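Local coordinates for cytoplasmic protein (Cryptococcus neoformans var. grubii serotype A, PDB 7LPO) that probably hydrolyses the beta-glucosidic bond of sterol glucosides, as a sterylglucosidase of glycoside hydrolase family 5, at residues Arg667-Ala672 against Glu708-Phe713. Numbering follows the deposited sequence.
Sequences RPYPVA and EIYLPF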
loop_
_atom_site.group_PDB
_atom_site.type_symbol
_atom_site.label_atom_id
_atom_site.label_comp_id
_atom_site.label_asym_id
_atom_site.label_seq_id
_atom_site.Cartn_x
_atom_site.Cartn_y
_atom_site.Cartn_z
ATOM N N ARG A 667 13.734 -11.404 -10.506
ATOM C CA ARG A 667 13.358 -12.773 -10.832
ATOM C C ARG A 667 12.901 -12.885 -12.278
ATOM O O ARG A 667 12.374 -11.920 -12.841
ATOM C CB ARG A 667 12.212 -13.279 -9.941
ATOM C CG ARG A 667 12.292 -12.878 -8.472
ATOM C CD ARG A 667 10.904 -12.902 -7.825
ATOM N NE ARG A 667 10.324 -14.240 -7.785
ATOM C CZ ARG A 667 10.682 -15.196 -6.925
ATOM N NH1 ARG A 667 11.629 -14.974 -6.015
ATOM N NH2 ARG A 667 10.090 -16.383 -6.972
ATOM N N PRO A 668 13.078 -14.054 -12.896
ATOM C CA PRO A 668 12.506 -14.270 -14.233
ATOM C C PRO A 668 10.989 -14.351 -14.176
ATOM O O PRO A 668 10.413 -14.896 -13.231
ATOM C CB PRO A 668 13.110 -15.610 -14.664
ATOM C CG PRO A 668 13.329 -16.335 -13.344
ATOM C CD PRO A 668 13.763 -15.258 -12.382
ATOM N N TYR A 669 10.341 -13.812 -15.201
ATOM C CA TYR A 669 8.890 -13.895 -15.302
ATOM C C TYR A 669 8.475 -13.519 -16.719
ATOM O O TYR A 669 9.224 -12.835 -17.428
ATOM C CB TYR A 669 8.201 -12.981 -14.277
ATOM C CG TYR A 669 8.217 -11.520 -14.612
ATOM C CD1 TYR A 669 9.344 -10.749 -14.383
ATOM C CD2 TYR A 669 7.088 -10.899 -15.130
ATOM C CE1 TYR A 669 9.357 -9.397 -14.687
ATOM C CE2 TYR A 669 7.080 -9.556 -15.425
ATOM C CZ TYR A 669 8.218 -8.807 -15.204
ATOM O OH TYR A 669 8.211 -7.471 -15.503
ATOM N N PRO A 670 7.281 -13.961 -17.146
ATOM C CA PRO A 670 6.783 -13.649 -18.495
ATOM C C PRO A 670 6.100 -12.290 -18.555
ATOM O O PRO A 670 5.033 -12.084 -17.970
ATOM C CB PRO A 670 5.799 -14.795 -18.770
ATOM C CG PRO A 670 5.262 -15.144 -17.397
ATOM C CD PRO A 670 6.381 -14.867 -16.408
ATOM N N VAL A 671 6.699 -11.368 -19.308
ATOM C CA VAL A 671 6.129 -10.033 -19.450
ATOM C C VAL A 671 4.863 -10.070 -20.301
ATOM O O VAL A 671 3.899 -9.338 -20.033
ATOM C CB VAL A 671 7.181 -9.080 -20.046
ATOM C CG1 VAL A 671 6.547 -7.760 -20.386
ATOM C CG2 VAL A 671 8.345 -8.896 -19.087
ATOM N N ALA A 672 4.843 -10.903 -21.340
ATOM C CA ALA A 672 3.707 -10.955 -22.250
ATOM C C ALA A 672 3.637 -12.346 -22.846
ATOM O O ALA A 672 4.663 -12.913 -23.234
ATOM C CB ALA A 672 3.811 -9.905 -23.358
ATOM N N GLU A 708 7.182 -13.111 -24.459
ATOM C CA GLU A 708 8.397 -12.441 -24.021
ATOM C C GLU A 708 8.588 -12.697 -22.537
ATOM O O GLU A 708 7.662 -12.506 -21.743
ATOM C CB GLU A 708 8.348 -10.931 -24.268
ATOM C CG GLU A 708 8.241 -10.540 -25.721
ATOM C CD GLU A 708 8.206 -9.027 -25.923
ATOM O OE1 GLU A 708 9.248 -8.372 -25.684
ATOM O OE2 GLU A 708 7.141 -8.502 -26.321
ATOM N N ILE A 709 9.791 -13.117 -22.173
ATOM C CA ILE A 709 10.147 -13.470 -20.808
ATOM C C ILE A 709 11.376 -12.662 -20.423
ATOM O O ILE A 709 12.321 -12.542 -21.210
ATOM C CB ILE A 709 10.415 -14.987 -20.673
ATOM C CG1 ILE A 709 9.090 -15.750 -20.688
ATOM C CG2 ILE A 709 11.211 -15.273 -19.422
ATOM C CD1 ILE A 709 9.227 -17.223 -21.090
ATOM N N TYR A 710 11.360 -12.103 -19.217
ATOM C CA TYR A 710 12.517 -11.417 -18.655
ATOM C C TYR A 710 13.419 -12.433 -17.963
ATOM O O TYR A 710 12.957 -13.195 -17.109
ATOM C CB TYR A 710 12.064 -10.341 -17.664
ATOM C CG TYR A 710 13.170 -9.758 -16.808
ATOM C CD1 TYR A 710 14.086 -8.859 -17.337
ATOM C CD2 TYR A 710 13.280 -10.089 -15.466
ATOM C CE1 TYR A 710 15.094 -8.321 -16.550
ATOM C CE2 TYR A 710 14.277 -9.571 -14.684
ATOM C CZ TYR A 710 15.184 -8.680 -15.224
ATOM O OH TYR A 710 16.173 -8.141 -14.437
ATOM N N LEU A 711 14.698 -12.440 -18.326
ATOM C CA LEU A 711 15.684 -13.299 -17.668
ATOM C C LEU A 711 16.779 -12.443 -17.046
ATOM O O LEU A 711 17.610 -11.873 -17.778
ATOM C CB LEU A 711 16.283 -14.294 -18.657
ATOM C CG LEU A 711 15.321 -15.293 -19.304
ATOM C CD1 LEU A 711 16.065 -16.064 -20.387
ATOM C CD2 LEU A 711 14.719 -16.242 -18.296
ATOM N N PRO A 712 16.839 -12.325 -15.721
ATOM C CA PRO A 712 17.741 -11.332 -15.115
ATOM C C PRO A 712 19.207 -11.752 -15.160
ATOM O O PRO A 712 19.563 -12.889 -14.836
ATOM C CB PRO A 712 17.234 -11.221 -13.670
ATOM C CG PRO A 712 16.581 -12.552 -13.397
ATOM C CD PRO A 712 16.018 -13.032 -14.725
ATOM N N PHE A 713 20.059 -10.798 -15.548
ATOM C CA PHE A 713 21.498 -10.955 -15.374
ATOM C C PHE A 713 21.845 -11.347 -13.948
ATOM O O PHE A 713 22.837 -12.046 -13.715
ATOM C CB PHE A 713 22.229 -9.644 -15.703
ATOM C CG PHE A 713 22.238 -9.281 -17.156
ATOM C CD1 PHE A 713 22.373 -10.249 -18.135
ATOM C CD2 PHE A 713 22.132 -7.960 -17.539
ATOM C CE1 PHE A 713 22.394 -9.903 -19.473
ATOM C CE2 PHE A 713 22.145 -7.604 -18.864
ATOM C CZ PHE A 713 22.277 -8.581 -19.839
#
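Y669 and Y710 form a hydrogen-bonded pair of a short antiparallel strand contact that ends in a classic beta bulge, where V671 and A672 both face E708. Both strands belong to the family 5 C-terminal domain, and V671 also bonds through its backbone to V37, which links the pair to strand 35-43.

Backbone bonds set the register. Y710 N donates to Y669 O at 2.9 Å, and Y669 N returns a longer bond to a lone pair of Y710 O. At the bulge E708 O accepts twice: V671 N gives a bent, weak bond (124°), whereas A672 N gives a nearly straight one (168°). E708 N closes the bulge on A672 O at 2.8 Å. P668 and P670 have no N-H to offer, but their alpha carbons approach carbonyls instead, P668 CA lying 3.1 Å from Y710 O.

The two tyrosine side chains share one face of the strands. Their rings lie at a slant to each other, with Y669 CE1 4.1 Å from Y710 CD2. CG of Y669 sits between its backbone N and carbonyl carbon (chi1 76°), which brings the ring back toward Y710, while both hydroxyls reach beyond the pair to the carbonyls of G95 and A93. E708, on the same face, forms a salt bridge with R34.

Apolar contacts occupy the other face, where P670 CB meets I709 CG1 at 3.9 Å and both side chains touch Y691 of strand 689-696. Farther along, P668 packs against P712, just ahead of helix 713-716, and P668 CB also touches L711 CD2. Beside them, R667 O approaches the edge of the Y710 ring near its plane, 3.3 Å from CD2.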